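Local coordinates for flagellar brake protein YcgR (Escherichia coli K-12, PDB 5Y6G) that acts as a flagellar brake, slowing the motor and reducing motility when cyclic di-GMP is bound, here represented by its nucleotide-binding PilZ domain, at residues Gly39-Leu44 / Leu99-Leu104; Gly70-Asp75 / Leu114-Phe119. One frame throughout, in Å; residues are numbered along the deposited sequence.

Overall arrangement
Contacts 1 and 2 lie within one PilZ domain, their centres 12 Å apart, and show how a small antiparallel beta fold serves a ligand and a helix. Contact 1 joins strands 40-45 and 93-104, with cyclic di-GMP on the side of G40, G42, S100 and R102 while M41, F101 and F103 lie on the other; contact 2 sets strand 71-87 against helix 108-129. Along the chain the segments alternate, 39-44, 70-75, 99-104, 114-119. The contacts touch directly: the F103 ring packs on L114 of the helix and on F74, and L104 N probably hydrogen-bonds to D75 O. Strand 93-104, which lines the ligand site, is the sheet neighbour of strand 71-87, which packs on the helix.

Contact 1: residues Gly39-Leu44 / Leu99-Leu104. With C2E (9,9'-[(2R,3R,3aS,5S,7aR,9R,10R,10aS,12S,14aR)-3,5,10,12-tetrahydroxy-5,12-dioxidooctahydro-2H,7H-difuro[3,2-d:3',2'-j][1,3,7,9,2,8]tetraoxadiphosphacyclododecine-2,9-diyl]bis(2-amino-1,9-dihydro-6H-purin-6-one)), chain C.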
# COMPACT_ATOMS: atom_id res chain seq x y z
N GLY A 39 -2.93 10.82 2.86
CA GLY A 39 -1.59 11.16 3.29
C GLY A 39 -0.53 10.14 2.90
O GLY A 39 0.65 10.48 2.78
N GLY A 40 -0.93 8.89 2.70
CA GLY A 40 0.03 7.87 2.33
C GLY A 40 -0.64 6.53 2.10
O GLY A 40 -1.83 6.44 1.82
N MET A 41 0.16 5.47 2.24
CA MET A 41 -0.35 4.12 2.06
C MET A 41 0.54 3.13 2.80
O MET A 41 1.73 3.39 3.03
CB MET A 41 -0.42 3.74 0.58
CG MET A 41 0.94 3.70 -0.08
SD MET A 41 0.81 3.21 -1.80
CE MET A 41 2.54 3.25 -2.27
N GLY A 42 -0.05 2.00 3.17
CA GLY A 42 0.68 0.87 3.71
C GLY A 42 0.68 -0.26 2.71
O GLY A 42 -0.22 -0.37 1.87
N ALA A 43 1.69 -1.12 2.81
CA ALA A 43 1.86 -2.21 1.86
C ALA A 43 2.61 -3.36 2.52
O ALA A 43 3.27 -3.20 3.54
CB ALA A 43 2.61 -1.74 0.60
N LEU A 44 2.49 -4.54 1.90
CA LEU A 44 3.13 -5.76 2.37
C LEU A 44 4.10 -6.26 1.32
O LEU A 44 3.78 -6.29 0.12
CB LEU A 44 2.08 -6.84 2.67
CG LEU A 44 1.02 -6.51 3.71
CD1 LEU A 44 0.03 -7.66 3.86
CD2 LEU A 44 1.68 -6.18 5.04
N LEU A 99 5.28 -2.05 5.03
CA LEU A 99 5.81 -0.78 4.58
C LEU A 99 4.81 0.33 4.88
O LEU A 99 3.60 0.16 4.72
CB LEU A 99 6.13 -0.81 3.08
CG LEU A 99 7.02 -1.96 2.59
CD1 LEU A 99 7.28 -1.84 1.09
CD2 LEU A 99 8.34 -2.01 3.35
N SER A 100 5.33 1.47 5.33
CA SER A 100 4.53 2.65 5.61
C SER A 100 5.07 3.80 4.78
O SER A 100 6.20 4.25 5.00
CB SER A 100 4.54 2.98 7.10
OG SER A 100 3.93 1.94 7.84
N PHE A 101 4.26 4.28 3.83
CA PHE A 101 4.66 5.35 2.93
C PHE A 101 3.94 6.65 3.27
O PHE A 101 2.81 6.65 3.76
CB PHE A 101 4.34 4.99 1.47
CG PHE A 101 5.18 3.89 0.93
CD1 PHE A 101 6.42 4.16 0.37
CD2 PHE A 101 4.73 2.58 0.96
CE1 PHE A 101 7.20 3.15 -0.14
CE2 PHE A 101 5.50 1.55 0.45
CZ PHE A 101 6.74 1.84 -0.10
N ARG A 102 4.62 7.76 2.98
CA ARG A 102 4.01 9.08 2.95
C ARG A 102 4.07 9.61 1.53
O ARG A 102 5.15 9.65 0.93
CB ARG A 102 4.72 10.04 3.91
CG ARG A 102 4.22 11.48 3.82
CD ARG A 102 4.96 12.44 4.76
NE ARG A 102 6.38 12.61 4.43
CZ ARG A 102 6.88 13.64 3.75
NH1 ARG A 102 6.08 14.60 3.31
NH2 ARG A 102 8.18 13.70 3.50
N PHE A 103 2.91 9.99 0.99
CA PHE A 103 2.86 10.53 -0.36
C PHE A 103 3.58 11.86 -0.45
O PHE A 103 3.50 12.69 0.45
CB PHE A 103 1.40 10.69 -0.80
CG PHE A 103 0.73 9.39 -1.12
CD1 PHE A 103 1.42 8.40 -1.80
CD2 PHE A 103 -0.58 9.15 -0.73
CE1 PHE A 103 0.82 7.20 -2.10
CE2 PHE A 103 -1.19 7.94 -1.03
CZ PHE A 103 -0.49 6.97 -1.72
N LEU A 104 4.30 12.05 -1.55
CA LEU A 104 5.03 13.28 -1.83
C LEU A 104 4.42 13.99 -3.04
O LEU A 104 3.78 13.38 -3.90
CB LEU A 104 6.51 12.99 -2.10
CG LEU A 104 7.31 12.27 -1.01
CD1 LEU A 104 8.70 11.90 -1.52
CD2 LEU A 104 7.40 13.12 0.24
P1 C2E C . 4.80 10.04 10.05
O2P C2E C . 5.43 8.62 10.46
O1P C2E C . 5.89 10.98 9.70
O5' C2E C . 3.81 9.86 8.79
C5' C2E C . 3.27 10.98 8.09
C4' C2E C . 2.11 10.55 7.19
O4' C2E C . 2.51 9.48 6.33
C3' C2E C . 0.94 9.99 8.01
O3' C2E C . 0.08 11.01 8.52
C2' C2E C . 0.21 9.15 6.95
O2' C2E C . -0.71 9.95 6.21
C1' C2E C . 1.36 8.66 6.05
N9 C2E C . 1.64 7.26 6.35
C8 C2E C . 2.77 6.75 6.94
N7 C2E C . 2.66 5.46 7.05
C5 C2E C . 1.46 5.06 6.55
C6 C2E C . 0.81 3.81 6.41
O6 C2E C . 1.34 2.78 6.79
N1 C2E C . -0.42 3.79 5.85
C2 C2E C . -1.01 4.94 5.43
N2 C2E C . -2.25 4.88 4.87
N3 C2E C . -0.42 6.11 5.56
C4 C2E C . 0.80 6.21 6.10
P11 C2E C . -0.93 10.74 9.75
O21 C2E C . -1.85 9.46 9.43
O11 C2E C . -1.79 11.93 9.96
O5A C2E C . -0.05 10.47 11.08
C5A C2E C . 0.83 11.46 11.61
C4A C2E C . 1.85 10.86 12.57
O4A C2E C . 1.21 10.07 13.57
C3A C2E C . 2.82 9.92 11.84
O3A C2E C . 3.95 10.61 11.30
C2A C2E C . 3.26 8.99 12.98
O2A C2E C . 4.38 9.56 13.66
C1A C2E C . 2.02 8.93 13.89
N91 C2E C . 1.28 7.69 13.63
C81 C2E C . 0.06 7.59 13.03
N71 C2E C . -0.30 6.34 12.95
C51 C2E C . 0.67 5.56 13.50
C61 C2E C . 0.82 4.17 13.70
O61 C2E C . -0.04 3.38 13.34
N11 C2E C . 1.95 3.73 14.29
C21 C2E C . 2.91 4.62 14.69
N21 C2E C . 4.04 4.14 15.30
N31 C2E C . 2.78 5.91 14.52
C41 C2E C . 1.69 6.42 13.93
O HOH W 1 1.40 13.23 2.37
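F103 swings its CG away from its carbonyl carbon (chi1 -74°), laying the ring against G40, while M41 holds CG between backbone N and carbonyl carbon (chi1 64°) and then runs straight out, passing between F101 and F103. G40 CA lies over a face of the F103 ring, 3.8 Å from its centroid, a CH-pi contact. M41 crosses the F103 ring at about a right angle; its SD makes an oblique Met-aromatic contact, and its terminal CE lies over a face of the F101 ring. Replacing F103 with an alanine would probably leave G40 CA without its aromatic cover and take away one of the walls against M41 CG and SD.

The strands are antiparallel, with M41-F101 and A43-L99 as hydrogen-bonded pairs. F101 N reaches M41 O nearly along the C=O axis at 2.8 Å; the return bond from M41 N to F101 O is longer, 3.3 Å, with the donor well above the carbonyl plane. At the G39 end of the pairing F103 N donates to G39 O at 2.9 Å, and one water donates to both G39 O and F103 O.

The opposite face, marked by G40, G42, S100 and R102, carries a guanine of cyclic di-GMP. S100 OG donates to its O6 at 2.9 Å, and R102 CB comes within 3.3 Å of the ribose O4'. The ligand lies directly on this backbone, G42 N 3.2 Å from N1 and G39 CA 3.3 Å from O2'. D35 OD1 is hydrogen-bonded to the ligand too, and D35, S37 and G40, which begins the strand under the guanine, fit the PilZ D/NxSxxG motif.

Contact 2: residues Gly70-Asp75 / Leu114-Phe119; sequences GVFHFD and LQRIIF
Strand 71-75 and helix 114-119 run at 130° to each other, their axes 10.9 Å apart at closest approach, and no hydrogen bond joins them. F72 and F74 of the strand bridge that separation towards L114, R116 and I117, in the helix-on-sheet packing that seats the C-terminal helix of the PilZ domain against its beta-barrel. Two residues apart in an extended strand, the phenylalanines project from the same side; on the helix, L114 and I117 stand three residues apart, and the ends of both side chains turn towards the same strand.

I117 takes the central place. Its CG1 branch is turned away from the carbonyl carbon and continues extended, which sends CD1 towards the strand from the opposite direction to F72. This methyl lies over the middle of the F72 ring, 3.6 Å from the centroid and only 11° off the normal, a CH-pi contact of nearly vertical geometry. The same CD1 also comes to the edge of the F74 ring, 4.0 Å from CZ, so that one methyl serves a face of one phenylalanine and the rim of the next.

L114 meets F74 differently. The two side chains slide past each other in opposite directions, and the CD2 branch lies over a face of the F74 ring, again as CH-pi. Around this buried patch, M66 packs on both F72 and I117, and V110 and Q113 of the same helix add to the packing on F74.

R116 borders the patch on its exposed side. Its guanidinium plane stands 65° from the F72 ring, and the ring turns its edge to the charged group: CE2 lies over a face of the guanidinium, while NH1 sits near the ring plane, 4.0 Å from F72 CE2.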
# COMPACT_ATOMS: atom_id res chain seq x y z
N GLY A 70 -8.40 1.34 -12.32
CA GLY A 70 -7.35 2.04 -13.04
C GLY A 70 -5.99 1.80 -12.41
O GLY A 70 -5.85 1.16 -11.37
N VAL A 71 -4.97 2.33 -13.09
CA VAL A 71 -3.59 2.28 -12.64
C VAL A 71 -3.13 3.70 -12.35
O VAL A 71 -3.39 4.62 -13.14
CB VAL A 71 -2.67 1.60 -13.67
CG1 VAL A 71 -3.02 0.13 -13.82
CG2 VAL A 71 -2.75 2.31 -15.01
N PHE A 72 -2.44 3.88 -11.23
CA PHE A 72 -2.01 5.19 -10.78
C PHE A 72 -0.53 5.15 -10.43
O PHE A 72 0.04 4.09 -10.17
CB PHE A 72 -2.83 5.66 -9.57
CG PHE A 72 -4.32 5.47 -9.72
CD1 PHE A 72 -4.90 4.23 -9.51
CD2 PHE A 72 -5.13 6.54 -10.08
CE1 PHE A 72 -6.26 4.05 -9.66
CE2 PHE A 72 -6.50 6.36 -10.22
CZ PHE A 72 -7.07 5.12 -10.01
N HIS A 73 0.09 6.33 -10.42
CA HIS A 73 1.50 6.48 -10.09
C HIS A 73 1.66 7.63 -9.11
O HIS A 73 1.23 8.75 -9.39
CB HIS A 73 2.34 6.72 -11.35
CG HIS A 73 2.22 5.63 -12.37
ND1 HIS A 73 1.18 5.56 -13.27
CD2 HIS A 73 3.02 4.57 -12.64
CE1 HIS A 73 1.34 4.50 -14.04
NE2 HIS A 73 2.45 3.88 -13.68
N PHE A 74 2.28 7.36 -7.97
CA PHE A 74 2.42 8.33 -6.90
C PHE A 74 3.86 8.40 -6.42
O PHE A 74 4.54 7.37 -6.31
CB PHE A 74 1.52 8.00 -5.70
CG PHE A 74 0.06 7.96 -6.04
CD1 PHE A 74 -0.64 6.77 -6.00
CD2 PHE A 74 -0.61 9.12 -6.38
CE1 PHE A 74 -1.99 6.73 -6.30
CE2 PHE A 74 -1.96 9.09 -6.69
CZ PHE A 74 -2.65 7.89 -6.65
N ASP A 75 4.33 9.60 -6.13
CA ASP A 75 5.57 9.75 -5.39
C ASP A 75 5.31 9.51 -3.91
O ASP A 75 4.24 9.82 -3.38
CB ASP A 75 6.17 11.15 -5.60
CG ASP A 75 6.36 11.49 -7.07
OD1 ASP A 75 6.14 12.66 -7.44
OD2 ASP A 75 6.70 10.58 -7.85
N LEU A 114 -6.65 10.15 -5.30
CA LEU A 114 -6.66 9.38 -4.06
C LEU A 114 -8.06 9.26 -3.48
O LEU A 114 -8.43 8.22 -2.93
CB LEU A 114 -5.71 10.02 -3.04
CG LEU A 114 -4.22 9.83 -3.35
CD1 LEU A 114 -3.36 10.59 -2.36
CD2 LEU A 114 -3.86 8.34 -3.34
N GLN A 115 -8.86 10.33 -3.58
CA GLN A 115 -10.25 10.24 -3.15
C GLN A 115 -11.05 9.30 -4.04
O GLN A 115 -11.91 8.55 -3.56
CB GLN A 115 -10.89 11.63 -3.12
CG GLN A 115 -10.81 12.31 -1.77
CD GLN A 115 -11.57 11.55 -0.70
OE1 GLN A 115 -12.48 10.78 -1.00
NE2 GLN A 115 -11.19 11.75 0.56
N ARG A 116 -10.78 9.32 -5.35
CA ARG A 116 -11.42 8.38 -6.26
C ARG A 116 -11.18 6.94 -5.81
O ARG A 116 -12.12 6.14 -5.72
CB ARG A 116 -10.92 8.59 -7.68
CG ARG A 116 -11.92 8.24 -8.77
CD ARG A 116 -11.23 8.03 -10.12
NE ARG A 116 -10.44 9.19 -10.54
CZ ARG A 116 -9.61 9.18 -11.58
NH1 ARG A 116 -9.46 8.08 -12.30
NH2 ARG A 116 -8.93 10.28 -11.89
N ILE A 117 -9.92 6.61 -5.51
CA ILE A 117 -9.59 5.25 -5.09
C ILE A 117 -10.25 4.93 -3.76
O ILE A 117 -10.75 3.82 -3.55
CB ILE A 117 -8.06 5.08 -5.02
CG1 ILE A 117 -7.40 5.47 -6.34
CG2 ILE A 117 -7.70 3.64 -4.65
CD1 ILE A 117 -5.89 5.49 -6.29
N ILE A 118 -10.25 5.89 -2.83
CA ILE A 118 -10.72 5.63 -1.47
C ILE A 118 -12.21 5.28 -1.49
O ILE A 118 -12.64 4.32 -0.84
CB ILE A 118 -10.43 6.84 -0.56
CG1 ILE A 118 -8.94 6.91 -0.23
CG2 ILE A 118 -11.28 6.78 0.70
CD1 ILE A 118 -8.56 8.12 0.58
N PHE A 119 -13.01 6.06 -2.21
CA PHE A 119 -14.44 5.77 -2.28
C PHE A 119 -14.69 4.42 -2.95
O PHE A 119 -15.58 3.67 -2.53
CB PHE A 119 -15.18 6.88 -3.02
CG PHE A 119 -16.67 6.81 -2.88
CD1 PHE A 119 -17.32 7.47 -1.85
CD2 PHE A 119 -17.43 6.07 -3.78
CE1 PHE A 119 -18.69 7.41 -1.72
CE2 PHE A 119 -18.81 6.01 -3.65
CZ PHE A 119 -19.44 6.67 -2.62